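Local coordinates for protein glycoside hydrolase family 81 (Clostridium thermocellum, PDB 6FOP) that hydrolyses beta-1,3-glucans such as laminarin, as part of the cellulosome of its bacterium, at residues L263-H266 / Q267-N270; E318-N321 / R322-N325; T526-E529 / A530-Y534; A647-Y650 / H651-N655. All coordinates share one frame; numbering follows the deposited sequence. Where two conformers were deposited one is given.

Interaction 1. Residues L263-H266 / Q267-N270; sequences LYPH and QWRN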
loop_
_atom_site.group_PDB
_atom_site.type_symbol
_atom_site.label_atom_id
_atom_site.label_comp_id
_atom_site.label_asym_id
_atom_site.label_seq_id
_atom_site.Cartn_x
_atom_site.Cartn_y
_atom_site.Cartn_z
ATOM N N LEU A 263 10.566 -5.913 12.533
ATOM C CA LEU A 263 9.552 -6.455 11.625
ATOM C C LEU A 263 8.172 -6.199 12.162
ATOM O O LEU A 263 7.926 -6.384 13.337
ATOM C CB LEU A 263 9.734 -7.973 11.470
ATOM C CG LEU A 263 10.746 -8.455 10.447
ATOM C CD1 LEU A 263 12.170 -7.984 10.740
ATOM C CD2 LEU A 263 10.726 -9.983 10.372
ATOM N N TYR A 264 7.281 -5.765 11.273
ATOM C CA TYR A 264 5.878 -5.626 11.612
ATOM C C TYR A 264 5.193 -6.998 11.696
ATOM O O TYR A 264 5.678 -7.984 11.092
ATOM C CB TYR A 264 5.192 -4.843 10.533
ATOM C CG TYR A 264 5.550 -3.384 10.369
ATOM C CD1 TYR A 264 5.267 -2.453 11.362
ATOM C CD2 TYR A 264 6.182 -2.921 9.210
ATOM C CE1 TYR A 264 5.513 -1.099 11.168
ATOM C CE2 TYR A 264 6.393 -1.570 8.994
ATOM C CZ TYR A 264 6.084 -0.660 9.976
ATOM O OH TYR A 264 6.286 0.674 9.692
ATOM N N PRO A 265 4.033 -7.072 12.364
ATOM C CA PRO A 265 3.302 -8.346 12.405
ATOM C C PRO A 265 3.031 -9.007 11.053
ATOM O O PRO A 265 3.146 -10.235 10.948
ATOM C CB PRO A 265 1.998 -7.954 13.093
ATOM C CG PRO A 265 2.419 -6.865 14.027
ATOM C CD PRO A 265 3.416 -6.072 13.238
ATOM N N HIS A 266 2.681 -8.237 10.023
ATOM C CA HIS A 266 2.444 -8.904 8.732
ATOM C C HIS A 266 3.689 -9.578 8.160
ATOM O O HIS A 266 3.578 -10.405 7.240
ATOM C CB HIS A 266 1.818 -7.956 7.703
ATOM C CG HIS A 266 2.792 -7.002 7.107
ATOM N ND1 HIS A 266 3.171 -5.853 7.761
ATOM C CD2 HIS A 266 3.481 -7.024 5.941
ATOM C CE1 HIS A 266 4.073 -5.226 7.040
ATOM N NE2 HIS A 266 4.269 -5.907 5.924
ATOM N N GLN A 267 4.876 -9.206 8.660
ATOM C CA GLN A 267 6.138 -9.823 8.255
ATOM C C GLN A 267 6.518 -10.988 9.157
ATOM O O GLN A 267 6.988 -12.012 8.670
ATOM C CB GLN A 267 7.273 -8.806 8.276
ATOM C CG GLN A 267 7.083 -7.685 7.255
ATOM C CD GLN A 267 7.960 -6.483 7.480
ATOM O OE1 GLN A 267 8.231 -6.127 8.610
ATOM N NE2 GLN A 267 8.393 -5.851 6.419
ATOM N N TRP A 268 6.390 -10.824 10.483
ATOM C CA TRP A 268 6.850 -11.902 11.376
ATOM C C TRP A 268 5.840 -13.000 11.627
ATOM O O TRP A 268 6.226 -14.120 11.978
ATOM C CB TRP A 268 7.395 -11.356 12.716
ATOM C CG TRP A 268 6.479 -10.574 13.632
ATOM C CD1 TRP A 268 6.541 -9.235 13.867
ATOM C CD2 TRP A 268 5.408 -11.068 14.455
ATOM N NE1 TRP A 268 5.605 -8.870 14.790
ATOM C CE2 TRP A 268 4.895 -9.980 15.167
ATOM C CE3 TRP A 268 4.880 -12.338 14.707
ATOM C CZ2 TRP A 268 3.808 -10.104 16.059
ATOM C CZ3 TRP A 268 3.792 -12.460 15.604
ATOM C CH2 TRP A 268 3.284 -11.348 16.259
ATOM N N ARG A 269 4.552 -12.709 11.444
ATOM C CA ARG A 269 3.533 -13.702 11.831
ATOM C C ARG A 269 3.653 -14.963 10.970
ATOM O O ARG A 269 3.650 -14.893 9.738
ATOM C CB ARG A 269 2.139 -13.130 11.734
ATOM C CG ARG A 269 1.090 -14.015 12.413
ATOM C CD ARG A 269 -0.308 -13.602 12.026
ATOM N NE ARG A 269 -0.576 -12.207 12.321
ATOM C CZ ARG A 269 -0.797 -11.718 13.548
ATOM N NH1 ARG A 269 -0.718 -12.500 14.629
ATOM N NH2 ARG A 269 -1.050 -10.439 13.686
ATOM N N ASN A 270 3.776 -16.104 11.647
ATOM C CA ASN A 270 3.855 -17.417 11.003
ATOM C C ASN A 270 4.995 -17.537 10.022
ATOM O O ASN A 270 4.941 -18.331 9.088
ATOM C CB ASN A 270 2.508 -17.768 10.360
ATOM C CG ASN A 270 1.395 -17.933 11.385
ATOM O OD1 ASN A 270 0.268 -17.467 11.188
ATOM N ND2 ASN A 270 1.706 -18.592 12.480
HETATM O O HOH W 1 6.328 -6.107 3.995
#
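Y264 and Q267 meet in a local N-terminal capping contact, at the point where strand 260-263 gives way to the single turn of helix 265-268. Y264 is the N-cap. Its backbone N donates to the side-chain OE1 of Q267 (2.9 Å, N-H...O angle 148°), which is the half of a capping box contributed by the third residue of the helix. In return, Y264 O takes two backbone bonds, from Q267 N at 2.8 Å and, straighter and in the carbonyl plane, from W268 N at 3.0 Å. The amide chain of Q267 runs alongside the H266 imidazole, with its CG 3.9 Å from the ring centroid and over the face. A water then bridges the two ends, lying 2.8 Å from H266 NE2 and accepting from Q267 NE2. On another side of the turn, the W268 indole folds back on P265: with chi1 at 61°, CG lies between the backbone N and carbonyl carbon, and the five-membered ring covers P265 CA, 3.6 Å from its centroid. R269 N closes the turn on P265 O at 2.9 Å. Around this turn, L263 and Q267 pack on F296 of strand 295-301, W268 NE1 bonds to I287 O and its ring makes a cation-pi contact with K289 of strand 286-292, while at the end of helix 514-534 H266 ND1 bonds to Y534 OH and R269 NH2 to N533 OD1.

Interaction 2. Residues E318-N321 / R322-N325; sequences EALN and RYIN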
loop_
_atom_site.group_PDB
_atom_site.type_symbol
_atom_site.label_atom_id
_atom_site.label_comp_id
_atom_site.label_asym_id
_atom_site.label_seq_id
_atom_site.Cartn_x
_atom_site.Cartn_y
_atom_site.Cartn_z
ATOM N N GLU A 318 -33.793 -14.617 -16.127
ATOM C CA GLU A 318 -34.494 -13.575 -16.880
ATOM C C GLU A 318 -34.400 -12.242 -16.156
ATOM O O GLU A 318 -34.270 -11.186 -16.795
ATOM C CB GLU A 318 -35.960 -13.981 -17.145
ATOM C CG GLU A 318 -36.023 -15.202 -18.069
ATOM C CD GLU A 318 -37.378 -15.446 -18.699
ATOM O OE1 GLU A 318 -37.970 -14.474 -19.191
ATOM O OE2 GLU A 318 -37.798 -16.621 -18.740
ATOM N N ALA A 319 -34.474 -12.279 -14.826
ATOM C CA ALA A 319 -34.297 -11.048 -14.044
ATOM C C ALA A 319 -32.862 -10.516 -14.168
ATOM O O ALA A 319 -32.655 -9.316 -14.392
ATOM C CB ALA A 319 -34.639 -11.261 -12.588
ATOM N N LEU A 320 -31.892 -11.425 -14.093
ATOM C CA LEU A 320 -30.488 -11.008 -14.251
ATOM C C LEU A 320 -30.261 -10.347 -15.600
ATOM O O LEU A 320 -29.574 -9.328 -15.710
ATOM C CB LEU A 320 -29.573 -12.206 -14.030
ATOM C CG LEU A 320 -28.084 -11.906 -14.005
ATOM C CD1 LEU A 320 -27.757 -11.107 -12.775
ATOM C CD2 LEU A 320 -27.226 -13.151 -14.008
ATOM N N ASN A 321 -30.862 -10.932 -16.640
ATOM C CA ASN A 321 -30.754 -10.384 -17.980
ATOM C C ASN A 321 -31.387 -9.009 -18.042
ATOM O O ASN A 321 -30.868 -8.102 -18.705
ATOM C CB ASN A 321 -31.390 -11.323 -19.000
ATOM C CG ASN A 321 -31.153 -10.871 -20.423
ATOM O OD1 ASN A 321 -30.031 -10.805 -20.870
ATOM N ND2 ASN A 321 -32.218 -10.538 -21.122
ATOM N N ARG A 322 -32.539 -8.855 -17.389
ATOM C CA ARG A 322 -33.146 -7.535 -17.349
ATOM C C ARG A 322 -32.254 -6.509 -16.638
ATOM O O ARG A 322 -32.135 -5.355 -17.099
ATOM C CB ARG A 322 -34.530 -7.586 -16.676
ATOM C CG ARG A 322 -35.149 -6.207 -16.462
ATOM C CD ARG A 322 -36.609 -6.302 -16.075
ATOM N NE ARG A 322 -36.852 -7.192 -14.948
ATOM C CZ ARG A 322 -36.679 -6.874 -13.666
ATOM N NH1 ARG A 322 -36.258 -5.656 -13.321
ATOM N NH2 ARG A 322 -36.927 -7.789 -12.731
ATOM N N TYR A 323 -31.624 -6.915 -15.543
ATOM C CA TYR A 323 -30.685 -6.015 -14.884
ATOM C C TYR A 323 -29.541 -5.594 -15.810
ATOM O O TYR A 323 -29.131 -4.437 -15.800
ATOM C CB TYR A 323 -30.116 -6.626 -13.579
ATOM C CG TYR A 323 -31.139 -7.130 -12.591
ATOM C CD1 TYR A 323 -32.427 -6.635 -12.544
ATOM C CD2 TYR A 323 -30.815 -8.152 -11.703
ATOM C CE1 TYR A 323 -33.356 -7.141 -11.640
ATOM C CE2 TYR A 323 -31.721 -8.666 -10.812
ATOM C CZ TYR A 323 -33.020 -8.196 -10.809
ATOM O OH TYR A 323 -33.915 -8.719 -9.904
ATOM N N ILE A 324 -29.064 -6.534 -16.615
ATOM C CA ILE A 324 -28.038 -6.240 -17.623
ATOM C C ILE A 324 -28.563 -5.226 -18.646
ATOM O O ILE A 324 -27.875 -4.274 -18.972
ATOM C CB ILE A 324 -27.507 -7.527 -18.257
ATOM C CG1 ILE A 324 -26.593 -8.258 -17.265
ATOM C CG2 ILE A 324 -26.802 -7.266 -19.582
ATOM C CD1 ILE A 324 -25.258 -7.564 -16.978
ATOM N N ASN A 325 -29.796 -5.421 -19.120
ATOM C CA ASN A 325 -30.394 -4.447 -20.046
ATOM C C ASN A 325 -30.579 -3.075 -19.419
ATOM O O ASN A 325 -30.387 -2.055 -20.090
ATOM C CB ASN A 325 -31.714 -4.967 -20.609
ATOM C CG ASN A 325 -31.512 -6.043 -21.657
ATOM O OD1 ASN A 325 -30.504 -6.071 -22.363
ATOM N ND2 ASN A 325 -32.474 -6.922 -21.776
#
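A regular alpha-helical turn joins E318-N321 to R322-N325, each backbone N of the second segment donating to the carbonyl O four residues earlier, from R322 N to E318 O at 3.0 Å through N325 N to N321 O at 2.9 Å. Of these carbonyls, A319 O does more than accept a bond. It takes Y323 N at 2.9 Å and at the same time lies beneath the phenol of Y323, 3.1 Å from the ring plane and under its centre. The ring is laid back along the helix by a chi1 of -52°, which places CG beside the backbone N, and its far end reaches the methyl of A319, with CZ 3.9 Å from A319 CB. L320 CD1 makes a looser touch on Y323 CD2. The guanidinium of R322 comes to the same methyl obliquely, NH2 standing 4.2 Å from A319 CB. The polar ends of R322 and Y323 both go to E636, which takes a salt bridge from R322 NH2 and a hydrogen bond from Y323 OH, while R322 NH1 pairs with E326 one turn on. One turn apart, the amides of N321 and N325 are set at 73° to each other, ND2 to ND2 at 3.7 Å, and each OD1 accepts from N361 ND2. L320 and I324 pack on helix 339-359, and Y323 and I324 on helix 646-659. An amphipathic helix packed between others in this way is consistent with the (alpha/alpha) barrel of family 81 enzymes.

Interaction 3. Residues T526-E529 / A530-Y534; sequences TEVE and AVCNY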
loop_
_atom_site.group_PDB
_atom_site.type_symbol
_atom_site.label_atom_id
_atom_site.label_comp_id
_atom_site.label_asym_id
_atom_site.label_seq_id
_atom_site.Cartn_x
_atom_site.Cartn_y
_atom_site.Cartn_z
ATOM N N THR A 526 0.629 -9.066 -0.891
ATOM C CA THR A 526 1.172 -8.368 0.270
ATOM C C THR A 526 0.129 -7.397 0.858
ATOM O O THR A 526 -0.085 -7.392 2.074
ATOM C CB THR A 526 2.448 -7.631 -0.094
ATOM O OG1 THR A 526 3.398 -8.535 -0.667
ATOM C CG2 THR A 526 3.056 -7.015 1.170
ATOM N N GLU A 527 -0.544 -6.591 0.018
ATOM C CA GLU A 527 -1.553 -5.691 0.549
ATOM C C GLU A 527 -2.647 -6.426 1.297
ATOM O O GLU A 527 -3.082 -5.987 2.370
ATOM C CB GLU A 527 -2.098 -4.753 -0.536
ATOM C CG GLU A 527 -2.885 -3.585 0.049
ATOM C CD GLU A 527 -2.402 -2.189 -0.326
ATOM O OE1 GLU A 527 -1.612 -2.039 -1.297
ATOM O OE2 GLU A 527 -2.788 -1.234 0.396
ATOM N N VAL A 528 -3.064 -7.570 0.771
ATOM C CA VAL A 528 -4.085 -8.356 1.454
ATOM C C VAL A 528 -3.582 -8.765 2.857
ATOM O O VAL A 528 -4.322 -8.685 3.844
ATOM C CB VAL A 528 -4.477 -9.589 0.622
ATOM C CG1 VAL A 528 -5.263 -10.588 1.467
ATOM C CG2 VAL A 528 -5.324 -9.153 -0.591
ATOM N N GLU A 529 -2.329 -9.204 2.934
ATOM C CA GLU A 529 -1.765 -9.609 4.239
ATOM C C GLU A 529 -1.748 -8.426 5.220
ATOM O O GLU A 529 -2.121 -8.576 6.405
ATOM C CB GLU A 529 -0.350 -10.146 4.079
ATOM C CG GLU A 529 -0.278 -11.476 3.379
ATOM C CD GLU A 529 -0.774 -12.647 4.211
ATOM O OE1 GLU A 529 -0.693 -12.610 5.466
ATOM O OE2 GLU A 529 -1.189 -13.642 3.607
ATOM N N ALA A 530 -1.364 -7.237 4.736
ATOM C CA ALA A 530 -1.380 -6.047 5.585
ATOM C C ALA A 530 -2.811 -5.673 6.013
ATOM O O ALA A 530 -3.064 -5.336 7.171
ATOM C CB ALA A 530 -0.691 -4.878 4.884
ATOM N N VAL A 531 -3.750 -5.749 5.081
ATOM C CA VAL A 531 -5.144 -5.438 5.346
ATOM C C VAL A 531 -5.715 -6.307 6.450
ATOM O O VAL A 531 -6.404 -5.820 7.358
ATOM C CB VAL A 531 -5.957 -5.524 4.041
ATOM C CG1 VAL A 531 -7.445 -5.538 4.316
ATOM C CG2 VAL A 531 -5.620 -4.346 3.180
ATOM N N CYS A 532 -5.400 -7.596 6.396
ATOM C CA CYS A 532 -5.879 -8.515 7.400
ATOM C C CYS A 532 -5.403 -8.173 8.824
ATOM O O CYS A 532 -6.033 -8.564 9.797
ATOM C CB CYS A 532 -5.536 -9.939 7.023
ATOM S SG CYS A 532 -6.447 -10.538 5.596
ATOM N N ASN A 533 -4.282 -7.460 8.921
ATOM C CA ASN A 533 -3.788 -6.958 10.188
ATOM C C ASN A 533 -4.269 -5.562 10.562
ATOM O O ASN A 533 -4.905 -5.398 11.624
ATOM C CB ASN A 533 -2.251 -7.010 10.179
ATOM C CG ASN A 533 -1.751 -8.420 10.312
ATOM O OD1 ASN A 533 -1.745 -8.986 11.407
ATOM N ND2 ASN A 533 -1.327 -8.998 9.217
ATOM N N TYR A 534 -3.968 -4.565 9.740
ATOM C CA TYR A 534 -4.069 -3.157 10.175
ATOM C C TYR A 534 -5.451 -2.562 9.947
ATOM O O TYR A 534 -5.791 -1.573 10.559
ATOM C CB TYR A 534 -2.939 -2.297 9.563
ATOM C CG TYR A 534 -1.601 -2.997 9.698
ATOM C CD1 TYR A 534 -1.107 -3.382 10.948
ATOM C CD2 TYR A 534 -0.873 -3.347 8.584
ATOM C CE1 TYR A 534 0.066 -4.103 11.070
ATOM C CE2 TYR A 534 0.293 -4.065 8.670
ATOM C CZ TYR A 534 0.772 -4.452 9.918
ATOM O OH TYR A 534 1.940 -5.190 10.014
#
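E529 and N533 meet at the C-terminal turn of helix 514-534, a helix of the family 81 C-terminal domain, largely buried at this turn. The preceding bonds are regular: A530 N to T526 O at 3.0 Å, V531 N to E527 O at 2.8 Å and C532 N to V528 O at 3.0 Å. At the next step the pattern weakens: N533 N is shared between two weak bonds, to E529 O at 3.5 Å, bent to 138°, and to A530 O. The side chain adds a further bond to E529 O. Its CG stands beside its own backbone N (chi1 -73°), turning the amide back along the helix until ND2 reaches E529 O at 3.0 Å, tilted from the carbonyl plane. Y534 N meanwhile bonds to A530 O. One turn earlier, the CG2 methyl of V531 rests 3.1 Å from E527 O, close for a carbon, and V528 CG1 touches C532 SG at 4.3 Å. The E527 carboxylate is held by three donors from outside this helix: S477 OG and W501 NE1 on OE1, and Q491 NE2 on OE2. At the helix end, N533 works in both directions, for its OD1 receives R269 NH2 while its ND2 serves the E529 carbonyl. The arginine would tend to draw charge towards OD1 and so probably make the ND2 protons better donors, strengthening the side-chain bond where the backbone bond is weak.

Interaction 4. Residues A647-Y650 / H651-N655; sequences AHTY and HWICN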
loop_
_atom_site.group_PDB
_atom_site.type_symbol
_atom_site.label_atom_id
_atom_site.label_comp_id
_atom_site.label_asym_id
_atom_site.label_seq_id
_atom_site.Cartn_x
_atom_site.Cartn_y
_atom_site.Cartn_z
ATOM N N ALA A 647 -27.040 -6.113 -11.580
ATOM C CA ALA A 647 -26.621 -7.363 -12.203
ATOM C C ALA A 647 -25.412 -7.951 -11.480
ATOM O O ALA A 647 -25.393 -9.127 -11.128
ATOM C CB ALA A 647 -26.295 -7.138 -13.663
ATOM N N HIS A 648 -24.382 -7.133 -11.263
ATOM C CA HIS A 648 -23.154 -7.661 -10.645
ATOM C C HIS A 648 -23.375 -8.062 -9.176
ATOM O O HIS A 648 -22.890 -9.120 -8.747
ATOM C CB HIS A 648 -22.050 -6.625 -10.767
ATOM C CG HIS A 648 -20.767 -7.018 -10.119
ATOM N ND1 HIS A 648 -20.295 -6.378 -9.000
ATOM C CD2 HIS A 648 -19.901 -8.022 -10.375
ATOM C CE1 HIS A 648 -19.151 -6.919 -8.643
ATOM N NE2 HIS A 648 -18.884 -7.915 -9.456
ATOM N N THR A 649 -24.129 -7.243 -8.434
ATOM C CA THR A 649 -24.426 -7.544 -7.022
ATOM C C THR A 649 -25.176 -8.851 -6.894
ATOM O O THR A 649 -24.799 -9.721 -6.101
ATOM C CB THR A 649 -25.223 -6.390 -6.394
ATOM O OG1 THR A 649 -24.387 -5.220 -6.340
ATOM C CG2 THR A 649 -25.745 -6.735 -5.021
ATOM N N TYR A 650 -26.226 -9.004 -7.706
ATOM C CA TYR A 650 -27.021 -10.194 -7.566
ATOM C C TYR A 650 -26.340 -11.443 -8.108
ATOM O O TYR A 650 -26.478 -12.516 -7.530
ATOM C CB TYR A 650 -28.369 -9.974 -8.188
ATOM C CG TYR A 650 -29.417 -10.906 -7.688
ATOM C CD1 TYR A 650 -29.677 -11.034 -6.329
ATOM C CD2 TYR A 650 -30.178 -11.656 -8.580
ATOM C CE1 TYR A 650 -30.672 -11.884 -5.872
ATOM C CE2 TYR A 650 -31.200 -12.490 -8.136
ATOM C CZ TYR A 650 -31.422 -12.614 -6.776
ATOM O OH TYR A 650 -32.403 -13.429 -6.283
ATOM N N HIS A 651 -25.521 -11.279 -9.153
ATOM C CA HIS A 651 -24.692 -12.374 -9.690
ATOM C C HIS A 651 -23.676 -12.854 -8.648
ATOM O O HIS A 651 -23.476 -14.056 -8.476
ATOM C CB HIS A 651 -24.028 -11.866 -10.952
ATOM C CG HIS A 651 -23.150 -12.843 -11.662
ATOM N ND1 HIS A 651 -21.792 -12.920 -11.442
ATOM C CD2 HIS A 651 -23.405 -13.671 -12.705
ATOM C CE1 HIS A 651 -21.263 -13.775 -12.287
ATOM N NE2 HIS A 651 -22.218 -14.238 -13.074
ATOM N N TRP A 652 -23.075 -11.899 -7.914
ATOM C CA TRP A 652 -22.111 -12.231 -6.870
ATOM C C TRP A 652 -22.788 -13.049 -5.771
ATOM O O TRP A 652 -22.345 -14.167 -5.406
ATOM C CB TRP A 652 -21.546 -10.940 -6.300
ATOM C CG TRP A 652 -20.685 -11.095 -5.088
ATOM C CD1 TRP A 652 -21.080 -11.074 -3.783
ATOM C CD2 TRP A 652 -19.259 -11.202 -5.063
ATOM N NE1 TRP A 652 -20.009 -11.201 -2.950
ATOM C CE2 TRP A 652 -18.874 -11.280 -3.705
ATOM C CE3 TRP A 652 -18.273 -11.278 -6.051
ATOM C CZ2 TRP A 652 -17.546 -11.397 -3.317
ATOM C CZ3 TRP A 652 -16.957 -11.384 -5.663
ATOM C CH2 TRP A 652 -16.607 -11.470 -4.311
ATOM N N ILE A 653 -23.873 -12.503 -5.237
ATOM C CA ILE A 653 -24.530 -13.138 -4.105
ATOM C C ILE A 653 -25.043 -14.538 -4.475
ATOM O O ILE A 653 -24.841 -15.507 -3.730
ATOM C CB ILE A 653 -25.690 -12.263 -3.600
ATOM C CG1 ILE A 653 -25.161 -10.972 -2.967
ATOM C CG2 ILE A 653 -26.528 -13.024 -2.588
ATOM C CD1 ILE A 653 -26.227 -9.933 -2.696
ATOM N N CYS A 654 -25.686 -14.638 -5.643
ATOM C CA CYS A 654 -26.304 -15.916 -6.045
ATOM C C CYS A 654 -25.258 -16.957 -6.446
ATOM O O CYS A 654 -25.476 -18.158 -6.275
ATOM C CB CYS A 654 -27.286 -15.711 -7.177
ATOM S SG CYS A 654 -28.771 -14.802 -6.683
ATOM N N ASN A 655 -24.095 -16.515 -6.978
ATOM C CA ASN A 655 -23.004 -17.464 -7.195
ATOM C C ASN A 655 -22.472 -18.018 -5.870
ATOM O O ASN A 655 -22.213 -19.221 -5.754
ATOM C CB ASN A 655 -21.891 -16.878 -8.042
ATOM C CG ASN A 655 -22.092 -17.170 -9.522
ATOM O OD1 ASN A 655 -22.046 -18.329 -9.944
ATOM N ND2 ASN A 655 -22.339 -16.130 -10.306
HETATM O O HOH W 2 -20.397 -11.227 -9.730
#
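The sulfur of C654 sits over the face of the Y650 ring, 3.5 Å from the centroid and only 14° off the ring normal, a sulfur-aromatic contact one turn apart on the helix. Y650 takes two conformers, and the contact is that of one of them, so it may not be constant. The ring swings out over the next turn because CG lies anti to the backbone N (chi1 -159°), while the SG of C654 also comes within 3.3 Å of Y650 O. That carbonyl is bound by C654 N at 2.9 Å, one of four regular helical bonds running from H651 N on A647 O onward. Beside it, T649 CG2 and I653 CD1 lie side by side, 4.0 Å apart. All this belongs to helix 646-659, mostly buried along this stretch, in the C-terminal domain of the family 81 enzyme. One step further round, H651 O takes two bonds from N655: the backbone N at 2.9 Å and ND2 at 3.0 Å, arriving from opposite faces of the carbonyl plane. The same ND2 lies over the centre of the H651 imidazole, 3.2 Å above it, and a water meets that ring in plane at ND1, 2.8 Å away. Q358 OE1 bonds to H651 NE2, and the Y315 ring meets the imidazole nearly parallel. W634 stacks on Y650, and with K631, which touches both Y650 and C654, it forms part of a magnesium site. W652 NE1 reaches M620 O, and K312 N donates to N655 OD1.

The four contacts form two pairs. Interactions 1 and 3, with centres 11 Å apart, join the short helix 265-268 to the end of helix 514-534: H266 ND1 lies 2.7 Å from Y534 OH, a probable hydrogen bond, and Y264 CB packs on the same Y534 OH at 3.3 Å. Interactions 2 and 4, also 11 Å apart between centres, meet by packing, I324 CD1 reaching A647 CB at 3.5 Å and Y323 CE2 reaching Y650 CD2 at 4.0 Å. The pairs do not touch; interactions 3 and 4 come within about 12 Å at their nearest atoms. A nickel about 5 Å from the Y323 side chain and a magnesium about 5 Å from that of Y650 lie beside the second pair.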